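Local coordinates for protein cobalt-precorrin-5B C(1)-methyltransferase (Archaeoglobus fulgidus, PDB 1SR8) that probably methylates C-1 of cobalt-precorrin-5B with S-adenosyl-L-methionine to give cobalt-precorrin-6A, a step of the anaerobic route to adenosylcobalamin, at residues 196-201 against 236-241; 228-233 against 246-251. One frame throughout, in Å; residues are numbered along the deposited sequence.

Contact 1: residues 196-201 against 236-241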
ATOM      1  N   LYS A 196       5.819  16.417  -4.708  1.00 30.28           N
ATOM      2  CA  LYS A 196       7.077  15.901  -5.223  1.00 30.13           C
ATOM      3  C   LYS A 196       6.868  14.579  -5.963  1.00 29.83           C
ATOM      4  O   LYS A 196       7.427  14.374  -7.042  1.00 29.71           O
ATOM      5  CB  LYS A 196       8.068  15.706  -4.078  1.00 32.58           C
ATOM      6  CG  LYS A 196       9.388  15.035  -4.474  1.00 36.78           C
ATOM      7  CD  LYS A 196      10.247  15.924  -5.371  1.00 41.70           C
ATOM      8  CE  LYS A 196      11.632  15.313  -5.614  1.00 44.90           C
ATOM      9  NZ  LYS A 196      12.497  16.235  -6.423  1.00 47.31           N
ATOM     10  N   LEU A 197       6.069  13.684  -5.387  1.00 27.11           N
ATOM     11  CA  LEU A 197       5.800  12.400  -6.030  1.00 26.17           C
ATOM     12  C   LEU A 197       5.033  12.593  -7.332  1.00 24.77           C
ATOM     13  O   LEU A 197       5.374  11.991  -8.344  1.00 22.48           O
ATOM     14  CB  LEU A 197       4.992  11.469  -5.112  1.00 26.91           C
ATOM     15  CG  LEU A 197       4.630  10.097  -5.706  1.00 27.35           C
ATOM     16  CD1 LEU A 197       5.906   9.314  -6.004  1.00 25.12           C
ATOM     17  CD2 LEU A 197       3.747   9.323  -4.739  1.00 25.60           C
ATOM     18  N   VAL A 198       3.994  13.427  -7.306  1.00 25.39           N
ATOM     19  CA  VAL A 198       3.201  13.664  -8.509  1.00 26.60           C
ATOM     20  C   VAL A 198       4.063  14.201  -9.654  1.00 28.45           C
ATOM     21  O   VAL A 198       3.881  13.791 -10.800  1.00 28.22           O
ATOM     22  CB  VAL A 198       2.027  14.648  -8.250  1.00 26.43           C
ATOM     23  CG1 VAL A 198       1.295  14.940  -9.546  1.00 26.30           C
ATOM     24  CG2 VAL A 198       1.050  14.049  -7.254  1.00 25.07           C
ATOM     25  N   GLU A 199       5.002  15.096  -9.343  1.00 30.06           N
ATOM     26  CA  GLU A 199       5.886  15.680 -10.357  1.00 31.07           C
ATOM     27  C   GLU A 199       6.919  14.681 -10.831  1.00 30.19           C
ATOM     28  O   GLU A 199       7.251  14.624 -12.021  1.00 29.00           O
ATOM     29  CB  GLU A 199       6.622  16.896  -9.803  1.00 34.50           C
ATOM     30  CG  GLU A 199       5.729  17.913  -9.141  1.00 40.64           C
ATOM     31  CD  GLU A 199       6.504  19.136  -8.690  1.00 44.63           C
ATOM     32  OE1 GLU A 199       7.650  18.966  -8.201  1.00 44.11           O
ATOM     33  OE2 GLU A 199       5.960  20.260  -8.818  1.00 45.95           O
ATOM     34  N   THR A 200       7.441  13.908  -9.881  1.00 28.56           N
ATOM     35  CA  THR A 200       8.441  12.888 -10.175  1.00 27.35           C
ATOM     36  C   THR A 200       7.853  11.802 -11.083  1.00 28.12           C
ATOM     37  O   THR A 200       8.464  11.414 -12.083  1.00 27.62           O
ATOM     38  CB  THR A 200       8.943  12.208  -8.875  1.00 27.16           C
ATOM     39  OG1 THR A 200       9.469  13.198  -7.988  1.00 27.37           O
ATOM     40  CG2 THR A 200      10.024  11.182  -9.180  1.00 25.22           C
ATOM     41  N   LYS A 201       6.665  11.312 -10.739  1.00 26.82           N
ATOM     42  CA  LYS A 201       6.053  10.258 -11.533  1.00 27.08           C
ATOM     43  C   LYS A 201       5.683  10.730 -12.937  1.00 26.36           C
ATOM     44  O   LYS A 201       5.676   9.936 -13.872  1.00 24.89           O
ATOM     45  CB  LYS A 201       4.829   9.681 -10.817  1.00 26.19           C
ATOM     46  CG  LYS A 201       4.408   8.328 -11.382  1.00 28.88           C
ATOM     47  CD  LYS A 201       3.302   7.662 -10.581  1.00 27.46           C
ATOM     48  CE  LYS A 201       3.769   7.200  -9.208  1.00 27.63           C
ATOM     49  NZ  LYS A 201       2.682   6.463  -8.496  1.00 29.72           N
ATOM     50  N   GLY A 236      -3.596   8.239  -8.835  1.00 26.04           N
ATOM     51  CA  GLY A 236      -4.683   8.502  -7.909  1.00 27.69           C
ATOM     52  C   GLY A 236      -5.648   9.557  -8.431  1.00 28.67           C
ATOM     53  O   GLY A 236      -6.205   9.424  -9.523  1.00 29.59           O
ATOM     54  N   VAL A 237      -5.852  10.618  -7.661  1.00 29.06           N
ATOM     55  CA  VAL A 237      -6.762  11.669  -8.084  1.00 29.77           C
ATOM     56  C   VAL A 237      -6.017  12.799  -8.780  1.00 29.48           C
ATOM     57  O   VAL A 237      -6.629  13.767  -9.236  1.00 28.91           O
ATOM     58  CB  VAL A 237      -7.540  12.242  -6.883  1.00 30.61           C
ATOM     59  CG1 VAL A 237      -8.284  11.109  -6.163  1.00 29.99           C
ATOM     60  CG2 VAL A 237      -6.582  12.961  -5.939  1.00 28.82           C
ATOM     61  N   HIS A 238      -4.697  12.653  -8.877  1.00 30.01           N
ATOM     62  CA  HIS A 238      -3.837  13.659  -9.504  1.00 32.30           C
ATOM     63  C   HIS A 238      -3.735  13.428 -11.010  1.00 33.42           C
ATOM     64  O   HIS A 238      -2.640  13.392 -11.571  1.00 33.72           O
ATOM     65  CB  HIS A 238      -2.446  13.591  -8.872  1.00 32.11           C
ATOM     66  CG  HIS A 238      -2.471  13.512  -7.376  1.00 33.75           C
ATOM     67  ND1 HIS A 238      -2.777  14.593  -6.577  1.00 33.64           N
ATOM     68  CD2 HIS A 238      -2.274  12.468  -6.534  1.00 32.90           C
ATOM     69  CE1 HIS A 238      -2.769  14.219  -5.310  1.00 33.75           C
ATOM     70  NE2 HIS A 238      -2.467  12.934  -5.257  1.00 34.41           N
ATOM     71  N   ILE A 239      -4.895  13.273 -11.648  1.00 33.73           N
ATOM     72  CA  ILE A 239      -5.000  13.024 -13.085  1.00 33.18           C
ATOM     73  C   ILE A 239      -4.639  14.232 -13.939  1.00 33.59           C
ATOM     74  O   ILE A 239      -3.999  14.085 -14.984  1.00 33.52           O
ATOM     75  CB  ILE A 239      -6.432  12.570 -13.455  1.00 32.55           C
ATOM     76  CG1 ILE A 239      -6.681  11.162 -12.907  1.00 33.02           C
ATOM     77  CG2 ILE A 239      -6.624  12.591 -14.963  1.00 31.66           C
ATOM     78  CD1 ILE A 239      -8.091  10.642 -13.130  1.00 33.87           C
ATOM     79  N   ASP A 240      -5.054  15.416 -13.496  1.00 33.50           N
ATOM     80  CA  ASP A 240      -4.779  16.653 -14.224  1.00 33.72           C
ATOM     81  C   ASP A 240      -3.287  16.791 -14.488  1.00 32.78           C
ATOM     82  O   ASP A 240      -2.865  17.167 -15.585  1.00 31.50           O
ATOM     83  CB  ASP A 240      -5.278  17.870 -13.435  1.00 35.50           C
ATOM     84  CG  ASP A 240      -6.792  17.887 -13.274  1.00 38.19           C
ATOM     85  OD1 ASP A 240      -7.509  17.737 -14.291  1.00 38.18           O
ATOM     86  OD2 ASP A 240      -7.264  18.059 -12.126  1.00 42.29           O
ATOM     87  N   GLU A 241      -2.487  16.489 -13.473  1.00 31.09           N
ATOM     88  CA  GLU A 241      -1.048  16.567 -13.617  1.00 32.42           C
ATOM     89  C   GLU A 241      -0.542  15.572 -14.658  1.00 30.47           C
ATOM     90  O   GLU A 241       0.276  15.910 -15.515  1.00 30.09           O
ATOM     91  CB  GLU A 241      -0.378  16.308 -12.269  1.00 36.10           C
ATOM     92  CG  GLU A 241      -0.421  17.513 -11.377  1.00 41.65           C
ATOM     93  CD  GLU A 241       0.119  18.736 -12.094  1.00 47.03           C
ATOM     94  OE1 GLU A 241       1.312  18.711 -12.489  1.00 48.18           O
ATOM     95  OE2 GLU A 241      -0.651  19.710 -12.277  1.00 49.71           O
TER

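Contact 2: residues 228-233 against 246-251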
ATOM      1  N   PRO A 228      -2.176  -3.322 -22.752  1.00 28.23           N
ATOM      2  CA  PRO A 228      -0.757  -3.663 -22.628  1.00 27.90           C
ATOM      3  C   PRO A 228       0.275  -2.697 -23.228  1.00 28.18           C
ATOM      4  O   PRO A 228       1.342  -2.505 -22.649  1.00 27.73           O
ATOM      5  CB  PRO A 228      -0.690  -5.071 -23.237  1.00 27.05           C
ATOM      6  CG  PRO A 228      -1.820  -5.077 -24.225  1.00 27.09           C
ATOM      7  CD  PRO A 228      -2.909  -4.390 -23.457  1.00 27.95           C
ATOM      8  N   GLU A 229      -0.038  -2.078 -24.364  1.00 28.29           N
ATOM      9  CA  GLU A 229       0.911  -1.168 -25.007  1.00 29.28           C
ATOM     10  C   GLU A 229       0.990   0.245 -24.402  1.00 29.46           C
ATOM     11  O   GLU A 229       1.597   1.142 -24.982  1.00 29.50           O
ATOM     12  CB  GLU A 229       0.628  -1.080 -26.515  1.00 29.61           C
ATOM     13  CG  GLU A 229      -0.609  -0.282 -26.921  1.00 31.20           C
ATOM     14  CD  GLU A 229      -1.925  -1.007 -26.675  1.00 33.96           C
ATOM     15  OE1 GLU A 229      -2.933  -0.609 -27.294  1.00 35.06           O
ATOM     16  OE2 GLU A 229      -1.966  -1.958 -25.864  1.00 36.38           O
ATOM     17  N   TYR A 230       0.372   0.430 -23.239  1.00 28.62           N
ATOM     18  CA  TYR A 230       0.394   1.710 -22.525  1.00 27.47           C
ATOM     19  C   TYR A 230       1.151   1.459 -21.239  1.00 25.34           C
ATOM     20  O   TYR A 230       0.869   0.476 -20.559  1.00 25.40           O
ATOM     21  CB  TYR A 230      -1.022   2.147 -22.159  1.00 29.06           C
ATOM     22  CG  TYR A 230      -1.785   2.774 -23.285  1.00 30.98           C
ATOM     23  CD1 TYR A 230      -1.699   4.141 -23.522  1.00 32.71           C
ATOM     24  CD2 TYR A 230      -2.592   2.004 -24.117  1.00 31.73           C
ATOM     25  CE1 TYR A 230      -2.396   4.734 -24.550  1.00 33.21           C
ATOM     26  CE2 TYR A 230      -3.295   2.583 -25.154  1.00 32.60           C
ATOM     27  CZ  TYR A 230      -3.194   3.952 -25.366  1.00 34.55           C
ATOM     28  OH  TYR A 230      -3.893   4.551 -26.389  1.00 36.61           O
ATOM     29  N   GLN A 231       2.107   2.315 -20.896  1.00 23.96           N
ATOM     30  CA  GLN A 231       2.834   2.106 -19.644  1.00 24.13           C
ATOM     31  C   GLN A 231       1.895   2.505 -18.495  1.00 23.62           C
ATOM     32  O   GLN A 231       1.497   3.673 -18.369  1.00 24.09           O
ATOM     33  CB  GLN A 231       4.109   2.944 -19.600  1.00 23.66           C
ATOM     34  CG  GLN A 231       5.085   2.518 -18.505  1.00 23.66           C
ATOM     35  CD  GLN A 231       5.521   1.071 -18.643  1.00 26.51           C
ATOM     36  OE1 GLN A 231       5.603   0.546 -19.751  1.00 27.80           O
ATOM     37  NE2 GLN A 231       5.821   0.423 -17.520  1.00 25.53           N
ATOM     38  N   PRO A 232       1.525   1.532 -17.644  1.00 22.46           N
ATOM     39  CA  PRO A 232       0.624   1.787 -16.517  1.00 21.93           C
ATOM     40  C   PRO A 232       1.253   2.517 -15.332  1.00 21.32           C
ATOM     41  O   PRO A 232       2.298   2.112 -14.807  1.00 21.35           O
ATOM     42  CB  PRO A 232       0.119   0.389 -16.164  1.00 21.18           C
ATOM     43  CG  PRO A 232       1.314  -0.466 -16.432  1.00 22.07           C
ATOM     44  CD  PRO A 232       1.894   0.104 -17.719  1.00 22.80           C
ATOM     45  N   PHE A 233       0.588   3.600 -14.933  1.00 20.61           N
ATOM     46  CA  PHE A 233       1.007   4.454 -13.826  1.00 21.09           C
ATOM     47  C   PHE A 233      -0.166   4.716 -12.902  1.00 22.90           C
ATOM     48  O   PHE A 233      -1.316   4.747 -13.340  1.00 23.84           O
ATOM     49  CB  PHE A 233       1.520   5.798 -14.355  1.00 19.70           C
ATOM     50  CG  PHE A 233       2.863   5.710 -15.014  1.00 21.48           C
ATOM     51  CD1 PHE A 233       4.024   5.630 -14.244  1.00 20.80           C
ATOM     52  CD2 PHE A 233       2.974   5.648 -16.402  1.00 21.17           C
ATOM     53  CE1 PHE A 233       5.266   5.485 -14.843  1.00 21.13           C
ATOM     54  CE2 PHE A 233       4.221   5.500 -17.011  1.00 21.29           C
ATOM     55  CZ  PHE A 233       5.362   5.419 -16.233  1.00 21.76           C
ATOM     56  N   PRO A 246       2.816  14.722 -22.839  1.00 29.14           N
ATOM     57  CA  PRO A 246       2.621  15.032 -24.259  1.00 28.87           C
ATOM     58  C   PRO A 246       2.331  13.879 -25.232  1.00 29.88           C
ATOM     59  O   PRO A 246       2.090  14.129 -26.411  1.00 30.96           O
ATOM     60  CB  PRO A 246       3.909  15.752 -24.613  1.00 28.82           C
ATOM     61  CG  PRO A 246       4.921  14.959 -23.829  1.00 29.46           C
ATOM     62  CD  PRO A 246       4.246  14.783 -22.481  1.00 28.82           C
ATOM     63  N   GLY A 247       2.344  12.635 -24.758  1.00 29.06           N
ATOM     64  CA  GLY A 247       2.103  11.512 -25.653  1.00 28.22           C
ATOM     65  C   GLY A 247       0.686  10.979 -25.669  1.00 29.34           C
ATOM     66  O   GLY A 247      -0.273  11.734 -25.556  1.00 28.65           O
ATOM     67  N   GLU A 248       0.561   9.665 -25.829  1.00 31.98           N
ATOM     68  CA  GLU A 248      -0.737   8.982 -25.845  1.00 34.35           C
ATOM     69  C   GLU A 248      -1.170   8.598 -24.421  1.00 33.32           C
ATOM     70  O   GLU A 248      -0.516   7.798 -23.747  1.00 33.58           O
ATOM     71  CB  GLU A 248      -0.663   7.714 -26.706  1.00 36.80           C
ATOM     72  CG  GLU A 248      -0.504   7.964 -28.190  1.00 41.16           C
ATOM     73  CD  GLU A 248      -1.680   8.706 -28.770  1.00 44.68           C
ATOM     74  OE1 GLU A 248      -2.827   8.250 -28.566  1.00 46.91           O
ATOM     75  OE2 GLU A 248      -1.460   9.743 -29.431  1.00 47.99           O
ATOM     76  N   LYS A 249      -2.290   9.157 -23.984  1.00 32.38           N
ATOM     77  CA  LYS A 249      -2.801   8.908 -22.644  1.00 32.96           C
ATOM     78  C   LYS A 249      -4.168   8.262 -22.605  1.00 32.70           C
ATOM     79  O   LYS A 249      -5.035   8.542 -23.427  1.00 32.81           O
ATOM     80  CB  LYS A 249      -2.877  10.223 -21.876  1.00 32.83           C
ATOM     81  CG  LYS A 249      -1.546  10.884 -21.675  1.00 32.90           C
ATOM     82  CD  LYS A 249      -1.702  12.381 -21.626  1.00 34.14           C
ATOM     83  CE  LYS A 249      -2.036  12.923 -22.997  1.00 34.28           C
ATOM     84  NZ  LYS A 249      -1.843  14.392 -23.048  1.00 34.79           N
ATOM     85  N   ILE A 250      -4.355   7.393 -21.628  1.00 32.44           N
ATOM     86  CA  ILE A 250      -5.637   6.748 -21.445  1.00 33.30           C
ATOM     87  C   ILE A 250      -5.891   6.788 -19.936  1.00 33.17           C
ATOM     88  O   ILE A 250      -4.972   6.585 -19.143  1.00 33.09           O
ATOM     89  CB  ILE A 250      -5.622   5.285 -21.991  1.00 34.04           C
ATOM     90  CG1 ILE A 250      -7.053   4.821 -22.258  1.00 34.85           C
ATOM     91  CG2 ILE A 250      -4.939   4.335 -21.007  1.00 33.28           C
ATOM     92  CD1 ILE A 250      -7.133   3.460 -22.921  1.00 36.80           C
ATOM     93  N   ILE A 251      -7.121   7.105 -19.542  1.00 32.94           N
ATOM     94  CA  ILE A 251      -7.472   7.158 -18.125  1.00 32.75           C
ATOM     95  C   ILE A 251      -8.288   5.930 -17.733  1.00 32.41           C
ATOM     96  O   ILE A 251      -9.313   5.633 -18.346  1.00 31.56           O
ATOM     97  CB  ILE A 251      -8.294   8.425 -17.790  1.00 31.63           C
ATOM     98  CG1 ILE A 251      -7.466   9.674 -18.102  1.00 31.07           C
ATOM     99  CG2 ILE A 251      -8.706   8.402 -16.321  1.00 30.94           C
ATOM    100  CD1 ILE A 251      -8.209  10.969 -17.906  1.00 29.04           C
TER

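Contact 1: residues 196-201 against 236-241
Helix 195-204 meets the N-terminal start of helix 239-242 through a single valine, Val198, whose two methyls divide the work between the N-cap residue and the first turn. CG2 lies over one face of the His238 imidazole, 3.8 Å from the ring centroid and 20° off its normal, a CH-pi contact in which the methyl sits nearer the CG rim, with Val198 CG2 to His238 CG at 3.6 Å. The opposite face is backed by His238's own neighbour, Val237 CG2, which leaves the imidazole sandwiched between two valine methyls; the ring also meets that of Trp193, their planes inclined at about 40°. The other methyl is pressed on aliphatic carbon: with Val198 CG1 anti to the backbone N (chi1 176°), it reaches Glu241 CB at 3.5 Å and Glu241 CG at 3.6 Å. Glu241 then bends, and beyond CG its carboxylate forms a salt bridge with Lys244 through OE1. Between the two segments the CA atoms come nearest at Val198 CA and His238 CA, 7.1 Å apart. His238 centres an inverse gamma turn leading into helix 239-242, which lies in the crossover between parallel strands 231-234 and 248-253, so helix 195-204 packs on the start of a beta-alpha-beta connection.

Contact 2: residues 228-233 against 246-251
Glu248, at the start of strand 248-253, meets the Tyr230 ring first with its backbone. Its carbonyl oxygen lies at the ring edge, in the ring plane, with Glu248 O 3.7 Å from Tyr230 CE1, and its CB stands 4.1 Å from the same Tyr230 CE1. Lys249 starts its side chain on the other side, its CB directed away from the 228-233 segment, and NZ donates to the backbone oxygen of His245. Ile250 again faces Tyr230 and puts its CG2 methyl over one face of the ring, 4.2 Å from the centroid and 16° off the normal, a CH-pi contact. The methyl is displaced toward the CG-CD1 rim, Ile250 CG2 to Tyr230 CD1 being 4.1 Å. Ile250 CG1 is anti to the backbone N (chi1 -159°), which leaves CG2 as the branch turned to the ring. Strand 210-214 runs between strands 231-234 and 248-253, so the tyrosine spans across a sheet neighbour, touching Arg210 on the way. A serine at Tyr230 would probably leave Ile250 CG2 without its aromatic cover and open a gap beside Glu248 O. With a methyl on the face and a carbonyl at the C-H edge, each partner probably suits the ring's polarity, so the contact is likely to rest on shape and weak electrostatics.

Each contact sets a buried aliphatic residue, Val198 or Ile250, against a partly exposed ring, histidine in contact 1 and tyrosine in contact 2. Contact 2 lies farther out, its centre about 22 Å from the chain centre against about 17 Å, and includes the exposed Glu248, whose carbonyl adds a polar partner that contact 1 lacks. Contact 1 joins a helix to the start of another, whereas contact 2 reaches from the residue just before strand 231-234 over strand 210-214 to strand 248-253. Their segments alternate along the chain, strand 231-234 leading to helix 239-242 and then to strand 248-253. Centres about 14 Å apart, they also touch: Ile239 CG2 packs on Ile251 CD1 at 3.7 Å, and Lys201 CG on Phe233 CD1 at 4.0 Å.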